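Local coordinates for protein prephenate dehydratase:Amino acid-binding ACT (Brucella abortus, PDB 6VH5) that probably catalyses the conversion of prephenate to phenylpyruvate in phenylalanine biosynthesis and binds phenylalanine through its ACT domain, at residues A[221-224]-A[228-231]; A[230-235]-A[282-287]; A[249-252]-A[258-261]. One frame throughout, in Å; residues are numbered along the deposited sequence.

Interaction 1. Residues A[221-224]-A[228-231]; sequences FRVR and AALY. With PHE (phenylalanine), chain J; EDO (1,2-ethanediol), chain F.
The ring of Phe-221 meets Leu-230 at its edge: methyl CD1 lies near the ring plane, 4.2 Å from CZ, and the two side chains cross at about a right angle. The Phe-221 ring also meets that of Phe-261, with planes only about 15° apart. The second methyl of Leu-230, CD2, reaches the ring of the bound phenylalanine, 3.9 Å from both its CD2 and CE2. With CG of Leu-230 trans to its own nitrogen (chi1 174°), the branched end can serve both aromatic groups, a task for which a leucine is well suited. Closer to the turn, Val-223 places CB 4.1 Å from CB of Ala-229, and its CG2 rests against CB of the ligand. The small methyl of Ala-229 suits this place, where the helix start comes close to the strand. The first turn of the helix receives the ligand carboxylate: Leu-230 N gives an almost straight bond (175°) to its O at 2.9 Å. The helix start would probably favour this negative charge. Ala-228 N and Tyr-231 N both hold a 1,2-ethanediol, probably from the crystallisation liquor. Asn-225, and Asn-243 and Met-244 of the second subunit, also bind the phenylalanine. A strand turning through a short loop into a helix start that grips an amino acid at a subunit interface is the effector-site arrangement of ACT domains.

Interaction 2. Residues A[230-235]-A[282-287]; sequences LYKALG and RFFTKE. With PHE (phenylalanine), chain J; EDO (1,2-ethanediol), chain F.
Phe-284 and Lys-232 are brought together by matching first torsions: in each, CG stands opposite the carbonyl carbon (chi1 -71° and -60°). Lys-232 then bends again at its second torsion, which lays its methylenes along the aromatic ring before its end leads away. The contact is a CH-pi interaction, with CB of Lys-232 3.9 Å from the ring centroid of Phe-284 and 25° off the ring normal. It sits toward the rim, nearest CD1 at 3.6 Å, while CD of the lysine passes 4.0 Å from CE1. The other side of the ring carries Phe-283, whose CD2 stands over the centre, 3.6 Å above the plane. The aromatic ring is thus sandwiched between an aliphatic chain and a ring edge. A lysine suits this exposed border position because its methylenes pack on the ring while the end of the chain leads away from the contact.

Further in, two methyl groups meet. CB of the buried Ala-233 lies 3.8 Å from CG2 of Thr-285, and the small side chain of Ala-233 lets the helix come near the link at Phe-284, with the CA atoms of these two residues 5.5 Å apart. The hydroxyl of Thr-285 turns to the backbone O of Leu-281, in the last turn of the preceding helix, so its methyl is left for the packing. Phe-284 is where the chain departs from helical geometry. The contact therefore sets helix 229-240 against the short link between helix 272-283 and strand 286-295. From the adjoining strand 215-224, Phe-221 packs on Ala-233 and Thr-285, and Val-223 on Thr-285.

Interaction 3. Residues A[249-252]-A[258-261]; sequences SYQL and ATQF. With PHE (phenylalanine), chain J.
Ser-249 and Phe-261 pair across the antiparallel beta hairpin of the ACT domain, a non-hydrogen-bonded pair on the tightly packed, ligand-facing side of the sheet. CB of Ser-249 touches CE1 of Phe-261 at 3.6 Å, and a residue this small lets the large ring lie close by. At the ring's edge, in its plane, is CG of the bound phenylalanine, 3.5 Å from CZ of Phe-261. CG2 of Thr-259 meets the ligand's CD1 at 3.6 Å, while its OG1 donates to OE1 of Gln-251 from well above the carbonyl plane (44°), in a bond whose short length is doubtful. NE2 of Gln-251 binds Asn-225 OD1 of its own chain and Thr-245 O of the second subunit.

On the other face, Leu-252 forms an apolar cover over the hairpin's end, with CD2 3.9 Å from CB of Gln-260 and CD1 4.0 Å from CB of Ala-258. A glutamine suits its buried place because OE1 of Gln-260 can accept from Arg-222 NE. Looser is the partly exposed Tyr-250, whose ring leads away to His-87. Gln-260 N reaches Tyr-250 O; the return bond from Tyr-250 N to Gln-260 O is weak. Leu-252 N points almost straight (174°) at Ala-258 O, 3.1 Å away.

In the fold
All three contacts fall within the ACT range and work on one four-stranded antiparallel sheet with its two helices. Interactions 1 and 2 share helix 229-240 and have centres about 5 Å apart; interaction 3 lies about 9 Å from the first and 13 Å from the second. Along the chain, 221-224/228-231 closes first, and the hairpin 249-252/258-261 follows, nested inside the long loop closed by 230-235/282-287. Strand 215-224 lies between strands 258-266 and 286-295: backbone hydrogen bonds join Phe-221 to Phe-261 and Arg-222 to Lys-286. Interactions 1 and 3 line one phenylalanine pocket at the subunit interface, consistent with effector binding; Leu-230, shared by interactions 1 and 2, belongs to it.

Interaction 1. Residues A[221-224]-A[228-231]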
ATOM      1  N   PHE A 221      16.075  -9.096  -5.412  1.00 46.92           N
ATOM      2  CA  PHE A 221      16.695 -10.397  -5.643  1.00 47.14           C
ATOM      3  C   PHE A 221      15.659 -11.474  -5.355  1.00 47.03           C
ATOM      4  O   PHE A 221      14.689 -11.247  -4.625  1.00 44.24           O
ATOM      5  CB  PHE A 221      17.948 -10.607  -4.775  1.00 54.43           C
ATOM      6  CG  PHE A 221      17.680 -10.565  -3.274  1.00 51.72           C
ATOM      7  CD1 PHE A 221      17.348 -11.717  -2.580  1.00 49.54           C
ATOM      8  CD2 PHE A 221      17.755  -9.371  -2.574  1.00 49.21           C
ATOM      9  CE1 PHE A 221      17.094 -11.679  -1.217  1.00 46.18           C
ATOM     10  CE2 PHE A 221      17.510  -9.319  -1.201  1.00 49.65           C
ATOM     11  CZ  PHE A 221      17.169 -10.466  -0.526  1.00 48.07           C
ATOM     12  N   ARG A 222      15.876 -12.652  -5.936  1.00 43.18           N
ATOM     13  CA  ARG A 222      14.988 -13.795  -5.759  1.00 55.43           C
ATOM     14  C   ARG A 222      15.688 -14.961  -5.059  1.00 57.71           C
ATOM     15  O   ARG A 222      16.853 -15.261  -5.341  1.00 61.75           O
ATOM     16  CB  ARG A 222      14.442 -14.259  -7.108  1.00 67.76           C
ATOM     17  CG  ARG A 222      13.536 -13.228  -7.738  1.00 82.68           C
ATOM     18  CD  ARG A 222      13.248 -13.527  -9.167  1.00 90.55           C
ATOM     19  NE  ARG A 222      12.463 -12.448  -9.748  1.00 92.73           N
ATOM     20  CZ  ARG A 222      11.575 -12.625 -10.715  1.00 87.68           C
ATOM     21  NH1 ARG A 222      11.369 -13.845 -11.193  1.00 80.94           N
ATOM     22  NH2 ARG A 222      10.890 -11.590 -11.188  1.00 91.45           N
ATOM     23  N   VAL A 223      14.949 -15.642  -4.176  1.00 49.35           N
ATOM     24  CA  VAL A 223      15.378 -16.902  -3.585  1.00 52.61           C
ATOM     25  C   VAL A 223      14.255 -17.922  -3.710  1.00 50.56           C
ATOM     26  O   VAL A 223      13.101 -17.592  -3.990  1.00 59.22           O
ATOM     27  CB  VAL A 223      15.795 -16.776  -2.100  1.00 58.81           C
ATOM     28  CG1 VAL A 223      17.021 -15.900  -1.958  1.00 68.35           C
ATOM     29  CG2 VAL A 223      14.637 -16.259  -1.242  1.00 54.64           C
ATOM     30  N   ARG A 224      14.627 -19.182  -3.523  1.00 46.19           N
ATOM     31  CA  ARG A 224      13.661 -20.256  -3.372  1.00 53.43           C
ATOM     32  C   ARG A 224      12.921 -20.105  -2.042  1.00 64.84           C
ATOM     33  O   ARG A 224      13.442 -19.549  -1.069  1.00 64.65           O
ATOM     34  CB  ARG A 224      14.388 -21.595  -3.442  1.00 56.75           C
ATOM     35  CG  ARG A 224      14.846 -21.967  -4.851  1.00 63.86           C
ATOM     36  CD  ARG A 224      15.635 -23.275  -4.904  1.00 71.36           C
ATOM     37  NE  ARG A 224      14.904 -24.486  -4.535  1.00 84.85           N
ATOM     38  CZ  ARG A 224      15.212 -25.247  -3.485  1.00 87.64           C
ATOM     39  NH1 ARG A 224      16.228 -24.911  -2.694  1.00 80.85           N
ATOM     40  NH2 ARG A 224      14.509 -26.342  -3.222  1.00 92.70           N
ATOM     41  N   ALA A 228      15.667 -21.155   5.529  1.00 41.93           N
ATOM     42  CA  ALA A 228      17.004 -20.559   5.571  1.00 45.59           C
ATOM     43  C   ALA A 228      17.410 -19.863   4.267  1.00 54.92           C
ATOM     44  O   ALA A 228      18.561 -19.411   4.163  1.00 57.77           O
ATOM     45  CB  ALA A 228      18.092 -21.580   5.960  1.00 42.11           C
ATOM     46  N   ALA A 229      16.526 -19.776   3.262  1.00 52.07           N
ATOM     47  CA  ALA A 229      16.926 -19.186   1.984  1.00 49.07           C
ATOM     48  C   ALA A 229      17.179 -17.683   2.102  1.00 48.17           C
ATOM     49  O   ALA A 229      18.153 -17.171   1.538  1.00 53.89           O
ATOM     50  CB  ALA A 229      15.875 -19.479   0.916  1.00 46.12           C
ATOM     51  N   LEU A 230      16.324 -16.952   2.823  1.00 37.60           N
ATOM     52  CA  LEU A 230      16.601 -15.535   3.058  1.00 42.67           C
ATOM     53  C   LEU A 230      17.831 -15.362   3.952  1.00 52.28           C
ATOM     54  O   LEU A 230      18.659 -14.468   3.717  1.00 53.69           O
ATOM     55  CB  LEU A 230      15.379 -14.852   3.695  1.00 41.04           C
ATOM     56  CG  LEU A 230      15.560 -13.394   4.144  1.00 38.90           C
ATOM     57  CD1 LEU A 230      15.962 -12.528   2.926  1.00 36.97           C
ATOM     58  CD2 LEU A 230      14.280 -12.840   4.772  1.00 43.13           C
ATOM     59  N   TYR A 231      17.954 -16.216   4.982  1.00 44.53           N
ATOM     60  CA  TYR A 231      19.105 -16.198   5.889  1.00 53.73           C
ATOM     61  C   TYR A 231      20.432 -16.237   5.138  1.00 51.00           C
ATOM     62  O   TYR A 231      21.350 -15.467   5.444  1.00 47.47           O
ATOM     63  CB  TYR A 231      19.013 -17.382   6.853  1.00 56.32           C
ATOM     64  CG  TYR A 231      20.006 -17.363   7.988  1.00 55.62           C
ATOM     65  CD1 TYR A 231      19.851 -16.493   9.062  1.00 54.44           C
ATOM     66  CD2 TYR A 231      21.072 -18.249   8.017  1.00 56.16           C
ATOM     67  CE1 TYR A 231      20.753 -16.491  10.126  1.00 54.63           C
ATOM     68  CE2 TYR A 231      21.979 -18.258   9.077  1.00 57.15           C
ATOM     69  CZ  TYR A 231      21.811 -17.376  10.124  1.00 59.34           C
ATOM     70  OH  TYR A 231      22.707 -17.380  11.165  1.00 63.98           O
TER
HETATM   71  N   PHE J 301      10.804 -18.873   2.592  1.00 49.67           N
HETATM   72  CA  PHE J 301      12.216 -18.516   2.535  1.00 52.96           C
HETATM   73  C   PHE J 301      12.908 -18.642   3.892  1.00 59.08           C
HETATM   74  O   PHE J 301      14.060 -18.219   4.033  1.00 60.31           O
HETATM   75  CB  PHE J 301      12.394 -17.096   2.002  1.00 47.09           C
HETATM   76  CG  PHE J 301      11.444 -16.087   2.610  1.00 52.32           C
HETATM   77  CD1 PHE J 301      10.317 -15.672   1.914  1.00 51.05           C
HETATM   78  CD2 PHE J 301      11.689 -15.540   3.855  1.00 42.92           C
HETATM   79  CE1 PHE J 301       9.437 -14.741   2.466  1.00 51.72           C
HETATM   80  CE2 PHE J 301      10.822 -14.615   4.410  1.00 53.38           C
HETATM   81  CZ  PHE J 301       9.691 -14.211   3.710  1.00 52.69           C
HETATM   82  OXT PHE J 301      12.340 -19.158   4.860  1.00 53.63           O
HETATM   83  C1  EDO F 302      15.054 -17.140   7.415  1.00 75.69           C
HETATM   84  O1  EDO F 302      15.565 -17.670   6.180  1.00 71.26           O
HETATM   85  C2  EDO F 302      14.199 -18.152   8.184  1.00 72.91           C
HETATM   86  O2  EDO F 302      14.171 -19.449   7.567  1.00 72.93           O

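Interaction 2. Residues A[230-235]-A[282-287]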
ATOM      1  N   LEU A 230      16.324 -16.952   2.823  1.00 37.60           N
ATOM      2  CA  LEU A 230      16.601 -15.535   3.058  1.00 42.67           C
ATOM      3  C   LEU A 230      17.831 -15.362   3.952  1.00 52.28           C
ATOM      4  O   LEU A 230      18.659 -14.468   3.717  1.00 53.69           O
ATOM      5  CB  LEU A 230      15.379 -14.852   3.695  1.00 41.04           C
ATOM      6  CG  LEU A 230      15.560 -13.394   4.144  1.00 38.90           C
ATOM      7  CD1 LEU A 230      15.962 -12.528   2.926  1.00 36.97           C
ATOM      8  CD2 LEU A 230      14.280 -12.840   4.772  1.00 43.13           C
ATOM      9  N   TYR A 231      17.954 -16.216   4.982  1.00 44.53           N
ATOM     10  CA  TYR A 231      19.105 -16.198   5.889  1.00 53.73           C
ATOM     11  C   TYR A 231      20.432 -16.237   5.138  1.00 51.00           C
ATOM     12  O   TYR A 231      21.350 -15.467   5.444  1.00 47.47           O
ATOM     13  CB  TYR A 231      19.013 -17.382   6.853  1.00 56.32           C
ATOM     14  CG  TYR A 231      20.006 -17.363   7.988  1.00 55.62           C
ATOM     15  CD1 TYR A 231      19.851 -16.493   9.062  1.00 54.44           C
ATOM     16  CD2 TYR A 231      21.072 -18.249   8.017  1.00 56.16           C
ATOM     17  CE1 TYR A 231      20.753 -16.491  10.126  1.00 54.63           C
ATOM     18  CE2 TYR A 231      21.979 -18.258   9.077  1.00 57.15           C
ATOM     19  CZ  TYR A 231      21.811 -17.376  10.124  1.00 59.34           C
ATOM     20  OH  TYR A 231      22.707 -17.380  11.165  1.00 63.98           O
ATOM     21  N   LYS A 232      20.558 -17.146   4.165  1.00 46.02           N
ATOM     22  CA  LYS A 232      21.765 -17.197   3.343  1.00 45.54           C
ATOM     23  C   LYS A 232      22.015 -15.877   2.623  1.00 57.46           C
ATOM     24  O   LYS A 232      23.160 -15.415   2.537  1.00 59.41           O
ATOM     25  CB  LYS A 232      21.665 -18.338   2.335  1.00 48.52           C
ATOM     26  CG  LYS A 232      21.512 -19.721   2.970  1.00 57.71           C
ATOM     27  CD  LYS A 232      22.771 -20.160   3.749  1.00 49.99           C
ATOM     28  CE  LYS A 232      22.644 -21.602   4.239  1.00 50.76           C
ATOM     29  NZ  LYS A 232      23.618 -21.955   5.359  1.00 41.38           N
ATOM     30  N   ALA A 233      20.959 -15.266   2.076  1.00 55.68           N
ATOM     31  CA  ALA A 233      21.142 -14.056   1.280  1.00 51.05           C
ATOM     32  C   ALA A 233      21.588 -12.873   2.134  1.00 51.09           C
ATOM     33  O   ALA A 233      22.368 -12.032   1.669  1.00 48.19           O
ATOM     34  CB  ALA A 233      19.851 -13.738   0.521  1.00 52.05           C
ATOM     35  N   LEU A 234      21.132 -12.809   3.388  1.00 43.70           N
ATOM     36  CA  LEU A 234      21.527 -11.748   4.305  1.00 53.95           C
ATOM     37  C   LEU A 234      22.889 -12.001   4.956  1.00 54.62           C
ATOM     38  O   LEU A 234      23.449 -11.083   5.568  1.00 55.81           O
ATOM     39  CB  LEU A 234      20.465 -11.597   5.401  1.00 54.10           C
ATOM     40  CG  LEU A 234      19.060 -11.222   4.958  1.00 45.18           C
ATOM     41  CD1 LEU A 234      18.137 -11.075   6.138  1.00 39.44           C
ATOM     42  CD2 LEU A 234      19.156  -9.913   4.237  1.00 52.50           C
ATOM     43  N   GLY A 235      23.422 -13.220   4.845  1.00 47.94           N
ATOM     44  CA  GLY A 235      24.649 -13.562   5.553  1.00 51.94           C
ATOM     45  C   GLY A 235      25.789 -12.603   5.284  1.00 51.30           C
ATOM     46  O   GLY A 235      26.571 -12.272   6.188  1.00 43.14           O
ATOM     47  N   ARG A 282      25.056 -12.845  -4.384  1.00 55.83           N
ATOM     48  CA  ARG A 282      24.926 -13.411  -5.724  1.00 61.02           C
ATOM     49  C   ARG A 282      25.088 -14.925  -5.734  1.00 63.03           C
ATOM     50  O   ARG A 282      24.536 -15.595  -6.613  1.00 63.76           O
ATOM     51  CB  ARG A 282      25.949 -12.781  -6.672  1.00 64.24           C
ATOM     52  CG  ARG A 282      25.506 -11.465  -7.280  1.00 71.30           C
ATOM     53  CD  ARG A 282      26.610 -10.834  -8.110  1.00 78.96           C
ATOM     54  NE  ARG A 282      27.037  -9.539  -7.579  1.00 83.55           N
ATOM     55  CZ  ARG A 282      26.475  -8.377  -7.904  1.00 82.16           C
ATOM     56  NH1 ARG A 282      26.922  -7.238  -7.385  1.00 75.89           N
ATOM     57  NH2 ARG A 282      25.456  -8.352  -8.751  1.00 87.83           N
ATOM     58  N   PHE A 283      25.849 -15.491  -4.795  1.00 62.45           N
ATOM     59  CA  PHE A 283      25.975 -16.947  -4.772  1.00 57.76           C
ATOM     60  C   PHE A 283      24.678 -17.592  -4.318  1.00 54.15           C
ATOM     61  O   PHE A 283      24.350 -18.707  -4.734  1.00 60.57           O
ATOM     62  CB  PHE A 283      27.125 -17.379  -3.852  1.00 54.59           C
ATOM     63  CG  PHE A 283      27.307 -18.882  -3.753  1.00 53.28           C
ATOM     64  CD1 PHE A 283      27.938 -19.582  -4.772  1.00 57.75           C
ATOM     65  CD2 PHE A 283      26.857 -19.588  -2.654  1.00 55.42           C
ATOM     66  CE1 PHE A 283      28.123 -20.955  -4.696  1.00 56.38           C
ATOM     67  CE2 PHE A 283      27.026 -20.966  -2.574  1.00 54.49           C
ATOM     68  CZ  PHE A 283      27.662 -21.649  -3.601  1.00 60.97           C
ATOM     69  N   PHE A 284      23.931 -16.895  -3.474  1.00 52.12           N
ATOM     70  CA  PHE A 284      22.761 -17.436  -2.808  1.00 60.02           C
ATOM     71  C   PHE A 284      21.446 -16.956  -3.414  1.00 67.16           C
ATOM     72  O   PHE A 284      20.384 -17.229  -2.845  1.00 72.47           O
ATOM     73  CB  PHE A 284      22.823 -17.083  -1.319  1.00 58.93           C
ATOM     74  CG  PHE A 284      23.887 -17.845  -0.546  1.00 61.89           C
ATOM     75  CD1 PHE A 284      23.804 -19.222  -0.380  1.00 63.78           C
ATOM     76  CD2 PHE A 284      24.971 -17.174   0.014  1.00 58.25           C
ATOM     77  CE1 PHE A 284      24.778 -19.917   0.339  1.00 64.93           C
ATOM     78  CE2 PHE A 284      25.944 -17.854   0.733  1.00 61.22           C
ATOM     79  CZ  PHE A 284      25.848 -19.234   0.897  1.00 58.89           C
ATOM     80  N   THR A 285      21.481 -16.211  -4.521  1.00 63.80           N
ATOM     81  CA  THR A 285      20.250 -15.713  -5.118  1.00 65.15           C
ATOM     82  C   THR A 285      20.302 -15.814  -6.634  1.00 72.55           C
ATOM     83  O   THR A 285      21.335 -16.118  -7.242  1.00 78.09           O
ATOM     84  CB  THR A 285      19.964 -14.250  -4.753  1.00 60.75           C
ATOM     85  OG1 THR A 285      21.014 -13.423  -5.267  1.00 64.07           O
ATOM     86  CG2 THR A 285      19.873 -14.072  -3.248  1.00 48.75           C
ATOM     87  N   LYS A 286      19.153 -15.539  -7.237  1.00 74.13           N
ATOM     88  CA  LYS A 286      19.037 -15.337  -8.667  1.00 72.76           C
ATOM     89  C   LYS A 286      18.533 -13.921  -8.921  1.00 72.78           C
ATOM     90  O   LYS A 286      17.931 -13.280  -8.050  1.00 64.81           O
ATOM     91  CB  LYS A 286      18.102 -16.373  -9.299  1.00 66.23           C
ATOM     92  N   GLU A 287      18.843 -13.422 -10.109  1.00 79.11           N
ATOM     93  CA  GLU A 287      18.267 -12.184 -10.632  1.00 84.01           C
ATOM     94  C   GLU A 287      18.443 -11.009  -9.677  1.00 79.15           C
ATOM     95  O   GLU A 287      17.492 -10.306  -9.333  1.00 86.08           O
ATOM     96  CB  GLU A 287      16.794 -12.371 -10.986  1.00 91.24           C
ATOM     97  CG  GLU A 287      16.521 -13.566 -11.857  1.00100.80           C
ATOM     98  CD  GLU A 287      15.743 -13.159 -13.076  1.00113.74           C
ATOM     99  OE1 GLU A 287      15.136 -12.065 -13.032  1.00112.61           O
ATOM    100  OE2 GLU A 287      15.750 -13.907 -14.078  1.00122.31           O
TER
HETATM  101  N   PHE J 301      10.804 -18.873   2.592  1.00 49.67           N
HETATM  102  CA  PHE J 301      12.216 -18.516   2.535  1.00 52.96           C
HETATM  103  C   PHE J 301      12.908 -18.642   3.892  1.00 59.08           C
HETATM  104  O   PHE J 301      14.060 -18.219   4.033  1.00 60.31           O
HETATM  105  CB  PHE J 301      12.394 -17.096   2.002  1.00 47.09           C
HETATM  106  CG  PHE J 301      11.444 -16.087   2.610  1.00 52.32           C
HETATM  107  CD1 PHE J 301      10.317 -15.672   1.914  1.00 51.05           C
HETATM  108  CD2 PHE J 301      11.689 -15.540   3.855  1.00 42.92           C
HETATM  109  CE1 PHE J 301       9.437 -14.741   2.466  1.00 51.72           C
HETATM  110  CE2 PHE J 301      10.822 -14.615   4.410  1.00 53.38           C
HETATM  111  CZ  PHE J 301       9.691 -14.211   3.710  1.00 52.69           C
HETATM  112  OXT PHE J 301      12.340 -19.158   4.860  1.00 53.63           O
HETATM  113  C1  EDO F 302      15.054 -17.140   7.415  1.00 75.69           C
HETATM  114  O1  EDO F 302      15.565 -17.670   6.180  1.00 71.26           O
HETATM  115  C2  EDO F 302      14.199 -18.152   8.184  1.00 72.91           C
HETATM  116  O2  EDO F 302      14.171 -19.449   7.567  1.00 72.93           O

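Interaction 3. Residues A[249-252]-A[258-261]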
ATOM      1  N   SER A 249       9.038  -8.768   1.431  1.00 51.07           N
ATOM      2  CA  SER A 249       8.870 -10.019   0.716  1.00 40.56           C
ATOM      3  C   SER A 249       7.695  -9.938  -0.247  1.00 46.35           C
ATOM      4  O   SER A 249       6.720  -9.206  -0.034  1.00 53.59           O
ATOM      5  CB  SER A 249       8.679 -11.173   1.698  1.00 47.12           C
ATOM      6  OG  SER A 249       7.329 -11.350   2.066  1.00 55.13           O
ATOM      7  N   TYR A 250       7.817 -10.681  -1.339  1.00 47.00           N
ATOM      8  CA  TYR A 250       6.790 -10.721  -2.375  1.00 51.30           C
ATOM      9  C   TYR A 250       6.856 -12.117  -2.975  1.00 54.90           C
ATOM     10  O   TYR A 250       7.844 -12.446  -3.637  1.00 60.75           O
ATOM     11  CB  TYR A 250       7.083  -9.619  -3.395  1.00 58.06           C
ATOM     12  CG  TYR A 250       6.120  -9.395  -4.527  1.00 71.11           C
ATOM     13  CD1 TYR A 250       5.207  -8.344  -4.483  1.00 84.15           C
ATOM     14  CD2 TYR A 250       6.164 -10.187  -5.674  1.00 77.27           C
ATOM     15  CE1 TYR A 250       4.333  -8.103  -5.540  1.00 89.02           C
ATOM     16  CE2 TYR A 250       5.304  -9.961  -6.732  1.00 83.00           C
ATOM     17  CZ  TYR A 250       4.385  -8.916  -6.658  1.00 87.66           C
ATOM     18  OH  TYR A 250       3.521  -8.684  -7.694  1.00 85.84           O
ATOM     19  N   GLN A 251       5.834 -12.939  -2.736  1.00 56.42           N
ATOM     20  CA  GLN A 251       5.813 -14.281  -3.311  1.00 62.83           C
ATOM     21  C   GLN A 251       5.449 -14.197  -4.794  1.00 68.95           C
ATOM     22  O   GLN A 251       4.483 -13.526  -5.165  1.00 67.53           O
ATOM     23  CB  GLN A 251       4.836 -15.189  -2.556  1.00 58.78           C
ATOM     24  CG  GLN A 251       5.196 -15.448  -1.098  1.00 60.15           C
ATOM     25  CD  GLN A 251       6.333 -16.464  -0.921  1.00 70.08           C
ATOM     26  OE1 GLN A 251       7.088 -16.742  -1.855  1.00 73.14           O
ATOM     27  NE2 GLN A 251       6.469 -17.002   0.289  1.00 65.27           N
ATOM     28  N   LEU A 252       6.234 -14.875  -5.633  1.00 71.86           N
ATOM     29  CA  LEU A 252       6.137 -14.734  -7.084  1.00 79.65           C
ATOM     30  C   LEU A 252       4.965 -15.518  -7.662  1.00 84.11           C
ATOM     31  O   LEU A 252       4.637 -16.611  -7.195  1.00 84.37           O
ATOM     32  CB  LEU A 252       7.441 -15.202  -7.732  1.00 83.65           C
ATOM     33  CG  LEU A 252       8.623 -14.248  -7.570  1.00 84.71           C
ATOM     34  CD1 LEU A 252       9.871 -14.793  -8.229  1.00 83.71           C
ATOM     35  CD2 LEU A 252       8.260 -12.907  -8.188  1.00 87.41           C
ATOM     36  N   ALA A 258       8.838 -19.511  -5.252  1.00 61.99           N
ATOM     37  CA  ALA A 258       9.945 -18.571  -5.195  1.00 58.95           C
ATOM     38  C   ALA A 258       9.456 -17.255  -4.618  1.00 60.75           C
ATOM     39  O   ALA A 258       8.256 -16.968  -4.609  1.00 75.50           O
ATOM     40  CB  ALA A 258      10.550 -18.340  -6.588  1.00 49.94           C
ATOM     41  N   THR A 259      10.400 -16.458  -4.117  1.00 55.34           N
ATOM     42  CA  THR A 259      10.059 -15.209  -3.454  1.00 56.67           C
ATOM     43  C   THR A 259      10.986 -14.104  -3.936  1.00 53.99           C
ATOM     44  O   THR A 259      12.194 -14.312  -4.055  1.00 53.19           O
ATOM     45  CB  THR A 259      10.159 -15.330  -1.928  1.00 53.23           C
ATOM     46  OG1 THR A 259       9.586 -16.578  -1.522  1.00 64.89           O
ATOM     47  CG2 THR A 259       9.386 -14.182  -1.251  1.00 41.94           C
ATOM     48  N   GLN A 260      10.427 -12.925  -4.193  1.00 55.22           N
ATOM     49  CA  GLN A 260      11.246 -11.766  -4.519  1.00 59.19           C
ATOM     50  C   GLN A 260      11.287 -10.810  -3.329  1.00 56.44           C
ATOM     51  O   GLN A 260      10.313 -10.676  -2.586  1.00 56.47           O
ATOM     52  CB  GLN A 260      10.732 -11.037  -5.766  1.00 63.31           C
ATOM     53  CG  GLN A 260      11.710  -9.981  -6.274  1.00 66.70           C
ATOM     54  CD  GLN A 260      11.396  -9.516  -7.673  1.00 70.08           C
ATOM     55  OE1 GLN A 260      11.432 -10.299  -8.620  1.00 77.78           O
ATOM     56  NE2 GLN A 260      11.096  -8.232  -7.813  1.00 62.51           N
ATOM     57  N   PHE A 261      12.432 -10.152  -3.156  1.00 56.23           N
ATOM     58  CA  PHE A 261      12.661  -9.241  -2.044  1.00 53.70           C
ATOM     59  C   PHE A 261      13.068  -7.882  -2.587  1.00 52.00           C
ATOM     60  O   PHE A 261      13.807  -7.784  -3.574  1.00 52.33           O
ATOM     61  CB  PHE A 261      13.754  -9.758  -1.076  1.00 51.29           C
ATOM     62  CG  PHE A 261      13.282 -10.850  -0.148  1.00 53.69           C
ATOM     63  CD1 PHE A 261      12.753 -10.531   1.111  1.00 52.94           C
ATOM     64  CD2 PHE A 261      13.314 -12.183  -0.542  1.00 40.11           C
ATOM     65  CE1 PHE A 261      12.283 -11.522   1.965  1.00 46.32           C
ATOM     66  CE2 PHE A 261      12.842 -13.181   0.301  1.00 41.30           C
ATOM     67  CZ  PHE A 261      12.327 -12.851   1.561  1.00 47.72           C
TER
HETATM   68  N   PHE J 301      10.804 -18.873   2.592  1.00 49.67           N
HETATM   69  CA  PHE J 301      12.216 -18.516   2.535  1.00 52.96           C
HETATM   70  C   PHE J 301      12.908 -18.642   3.892  1.00 59.08           C
HETATM   71  O   PHE J 301      14.060 -18.219   4.033  1.00 60.31           O
HETATM   72  CB  PHE J 301      12.394 -17.096   2.002  1.00 47.09           C
HETATM   73  CG  PHE J 301      11.444 -16.087   2.610  1.00 52.32           C
HETATM   74  CD1 PHE J 301      10.317 -15.672   1.914  1.00 51.05           C
HETATM   75  CD2 PHE J 301      11.689 -15.540   3.855  1.00 42.92           C
HETATM   76  CE1 PHE J 301       9.437 -14.741   2.466  1.00 51.72           C
HETATM   77  CE2 PHE J 301      10.822 -14.615   4.410  1.00 53.38           C
HETATM   78  CZ  PHE J 301       9.691 -14.211   3.710  1.00 52.69           C
HETATM   79  OXT PHE J 301      12.340 -19.158   4.860  1.00 53.63           O